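Local structure of Csc2 (Thermofilum pendens, 4TXD) at residues 34-45 with 248-256. The protein belongs to the Cas7 family of type I-D CRISPR systems, binds zinc and probably binds RNA as part of the interference machinery. Numbering follows the deposited sequence.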
# COMPACT_ATOMS: atom_id res chain seq x y z
N ARG A 34 -11.34 -9.39 13.34
CA ARG A 34 -10.43 -9.62 14.47
C ARG A 34 -9.79 -10.99 14.58
O ARG A 34 -8.61 -11.11 14.78
CB ARG A 34 -11.12 -9.28 15.79
CG ARG A 34 -11.16 -7.81 16.12
CD ARG A 34 -10.53 -7.50 17.47
NE ARG A 34 -10.25 -6.08 17.62
CZ ARG A 34 -11.20 -5.18 17.74
NH1 ARG A 34 -10.90 -3.90 17.86
NH2 ARG A 34 -12.44 -5.56 17.75
N PRO A 35 -10.68 -12.05 14.44
CA PRO A 35 -10.04 -13.37 14.53
C PRO A 35 -8.91 -13.59 13.55
O PRO A 35 -8.09 -14.42 13.77
CB PRO A 35 -11.15 -14.33 14.16
CG PRO A 35 -12.36 -13.70 14.63
CD PRO A 35 -12.19 -12.31 14.22
N TYR A 36 -8.91 -12.86 12.45
CA TYR A 36 -7.93 -13.04 11.41
C TYR A 36 -6.70 -12.18 11.56
O TYR A 36 -5.82 -12.29 10.78
CB TYR A 36 -8.56 -12.73 10.06
CG TYR A 36 -9.70 -13.60 9.67
CD1 TYR A 36 -10.98 -13.30 10.05
CD2 TYR A 36 -9.50 -14.70 8.89
CE1 TYR A 36 -12.03 -14.09 9.69
CE2 TYR A 36 -10.54 -15.49 8.51
CZ TYR A 36 -11.80 -15.19 8.92
OH TYR A 36 -12.82 -15.98 8.54
N LEU A 37 -6.67 -11.31 12.53
CA LEU A 37 -5.56 -10.40 12.71
C LEU A 37 -4.53 -10.91 13.72
O LEU A 37 -4.86 -11.65 14.59
CB LEU A 37 -6.05 -9.04 13.15
CG LEU A 37 -6.96 -8.27 12.21
CD1 LEU A 37 -7.49 -7.03 12.87
CD2 LEU A 37 -6.27 -7.93 10.91
N ARG A 38 -3.30 -10.48 13.60
CA ARG A 38 -2.27 -10.88 14.53
C ARG A 38 -2.24 -9.93 15.70
O ARG A 38 -2.68 -8.85 15.59
CB ARG A 38 -0.90 -10.92 13.86
CG ARG A 38 -0.88 -11.53 12.48
CD ARG A 38 -1.17 -13.00 12.50
NE ARG A 38 -0.21 -13.71 13.31
CZ ARG A 38 0.86 -14.32 12.83
NH1 ARG A 38 1.66 -14.94 13.65
NH2 ARG A 38 1.12 -14.33 11.55
N SER A 39 -1.71 -10.38 16.82
CA SER A 39 -1.64 -9.56 18.02
C SER A 39 -0.22 -9.05 18.23
O SER A 39 0.74 -9.81 18.06
CB SER A 39 -2.08 -10.35 19.26
OG SER A 39 -3.29 -11.04 19.02
N ILE A 40 -0.10 -7.79 18.61
CA ILE A 40 1.19 -7.24 19.01
C ILE A 40 1.72 -8.08 20.17
O ILE A 40 0.99 -8.41 21.10
CB ILE A 40 1.08 -5.76 19.43
CG1 ILE A 40 0.51 -4.91 18.28
CG2 ILE A 40 2.43 -5.21 19.85
CD1 ILE A 40 0.20 -3.46 18.67
N GLY A 41 2.99 -8.47 20.08
CA GLY A 41 3.64 -9.19 21.16
C GLY A 41 3.60 -10.70 21.00
O GLY A 41 4.26 -11.41 21.75
N ASP A 42 2.82 -11.19 20.04
CA ASP A 42 2.78 -12.62 19.75
C ASP A 42 4.19 -13.11 19.43
O ASP A 42 4.89 -12.54 18.60
CB ASP A 42 1.84 -12.92 18.58
CG ASP A 42 1.93 -14.37 18.11
OD1 ASP A 42 2.27 -15.25 18.93
OD2 ASP A 42 1.67 -14.63 16.91
N LYS A 43 4.59 -14.19 20.11
CA LYS A 43 5.91 -14.77 19.91
C LYS A 43 6.14 -15.19 18.45
O LYS A 43 7.27 -15.17 17.95
CB LYS A 43 6.12 -15.97 20.84
N ASP A 44 5.06 -15.56 17.77
CA ASP A 44 5.15 -16.12 16.43
C ASP A 44 4.79 -15.15 15.29
O ASP A 44 4.41 -15.59 14.21
CB ASP A 44 4.25 -17.35 16.33
CG ASP A 44 4.69 -18.47 17.25
OD1 ASP A 44 5.92 -18.66 17.41
OD2 ASP A 44 3.82 -19.15 17.83
N ARG A 45 4.93 -13.86 15.50
CA ARG A 45 4.59 -12.88 14.49
C ARG A 45 5.23 -13.11 13.15
O ARG A 45 4.68 -12.77 12.16
CB ARG A 45 4.94 -11.48 14.94
CG ARG A 45 3.86 -10.92 15.80
CD ARG A 45 3.83 -9.45 15.81
NE ARG A 45 3.43 -8.88 14.56
CZ ARG A 45 3.47 -7.58 14.32
NH1 ARG A 45 3.87 -6.77 15.26
NH2 ARG A 45 3.13 -7.11 13.16
N VAL A 248 -1.86 -9.56 4.54
CA VAL A 248 -1.62 -10.80 5.29
C VAL A 248 -0.78 -10.56 6.55
O VAL A 248 0.10 -9.70 6.56
CB VAL A 248 -0.91 -11.88 4.41
CG1 VAL A 248 -1.79 -12.28 3.25
CG2 VAL A 248 0.41 -11.36 3.90
N ASP A 249 -1.09 -11.30 7.61
CA ASP A 249 -0.32 -11.29 8.85
C ASP A 249 -0.15 -9.90 9.45
O ASP A 249 0.88 -9.60 10.06
CB ASP A 249 1.05 -11.93 8.61
CG ASP A 249 0.94 -13.39 8.23
OD1 ASP A 249 0.02 -14.05 8.76
OD2 ASP A 249 1.74 -13.87 7.41
N LEU A 250 -1.16 -9.06 9.28
CA LEU A 250 -1.15 -7.74 9.89
C LEU A 250 -1.84 -7.76 11.25
O LEU A 250 -2.74 -8.56 11.49
CB LEU A 250 -1.86 -6.71 9.00
CG LEU A 250 -1.31 -6.46 7.60
CD1 LEU A 250 -2.04 -5.30 6.97
CD2 LEU A 250 0.19 -6.19 7.65
N THR A 251 -1.39 -6.87 12.13
CA THR A 251 -2.13 -6.53 13.34
C THR A 251 -3.23 -5.52 13.02
O THR A 251 -3.24 -4.94 11.93
CB THR A 251 -1.22 -5.92 14.40
OG1 THR A 251 -0.69 -4.69 13.89
CG2 THR A 251 -0.06 -6.87 14.74
N GLU A 252 -4.10 -5.28 13.97
CA GLU A 252 -5.15 -4.31 13.85
C GLU A 252 -4.67 -2.93 13.43
O GLU A 252 -5.15 -2.43 12.47
CB GLU A 252 -6.00 -4.26 15.11
CG GLU A 252 -7.01 -3.14 15.16
CD GLU A 252 -8.10 -3.36 16.19
OE1 GLU A 252 -8.27 -4.45 16.72
OE2 GLU A 252 -8.83 -2.41 16.44
N PRO A 253 -3.73 -2.33 14.13
CA PRO A 253 -3.34 -0.98 13.68
C PRO A 253 -2.60 -0.95 12.34
O PRO A 253 -2.63 0.07 11.64
CB PRO A 253 -2.44 -0.48 14.81
CG PRO A 253 -1.99 -1.68 15.53
CD PRO A 253 -3.07 -2.70 15.39
N GLU A 254 -1.91 -2.03 12.00
CA GLU A 254 -1.24 -2.10 10.71
C GLU A 254 -2.29 -2.13 9.59
O GLU A 254 -2.18 -1.40 8.59
CB GLU A 254 -0.33 -3.33 10.66
CG GLU A 254 0.88 -3.18 11.59
CD GLU A 254 1.67 -4.48 11.75
OE1 GLU A 254 1.28 -5.52 11.20
OE2 GLU A 254 2.69 -4.43 12.46
N LEU A 255 -3.31 -2.96 9.77
CA LEU A 255 -4.41 -3.04 8.83
C LEU A 255 -5.12 -1.70 8.65
O LEU A 255 -5.32 -1.24 7.53
CB LEU A 255 -5.43 -4.08 9.26
CG LEU A 255 -6.69 -3.99 8.40
CD1 LEU A 255 -6.65 -5.01 7.29
CD2 LEU A 255 -7.94 -4.14 9.22
N VAL A 256 -5.51 -1.09 9.77
CA VAL A 256 -6.25 0.16 9.69
C VAL A 256 -5.40 1.27 9.09
O VAL A 256 -5.89 2.03 8.26
CB VAL A 256 -6.78 0.60 11.07
CG1 VAL A 256 -7.43 1.99 10.98
CG2 VAL A 256 -7.77 -0.44 11.59
O HOH W 1 -3.84 -10.81 9.42
O HOH W 2 -4.09 -6.85 16.28
O HOH W 3 2.86 -10.41 12.02
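E254 OE2 accepts a hydrogen bond from R45 NH2 at 2.8 Å and is also hydrogen-bonded to S350 OG of helix 343-365. R45 meets it on the syn side, with E254 OE2 close to the guanidinium plane. The other oxygen, E254 OE1, takes the backbone N of T251 at 3.1 Å and a salt bridge from R196. T251 and E254 thus form a capping box at the start of helix 252-263, although the return bond from E254 N to T251 OG1 is weak and T251 OG1 also bonds S350 OG. T251 CG2 sits over the centre of one R45 guanidinium face, 3.5 Å above it. The helix start is thereby fixed to the loop before strand 52-61. R34 NE donates to E252 OE1 at 2.7 Å, and R34 NH1 also pairs with D23. An alanine in place of R34 would remove both pairings and is likely to leave the E252 carboxylate able to turn. L37 CD1 packs against E252 CB. R38 bends at chi2 and chi3 (-67° and -59°) and joins D42 and D249 in a salt-bridge network. R38 NH2 bonds D249 OD1 weakly and also F47 O; D249 OD1 also takes K49 N. R38 N donates to L250 O at 2.9 Å, almost straight.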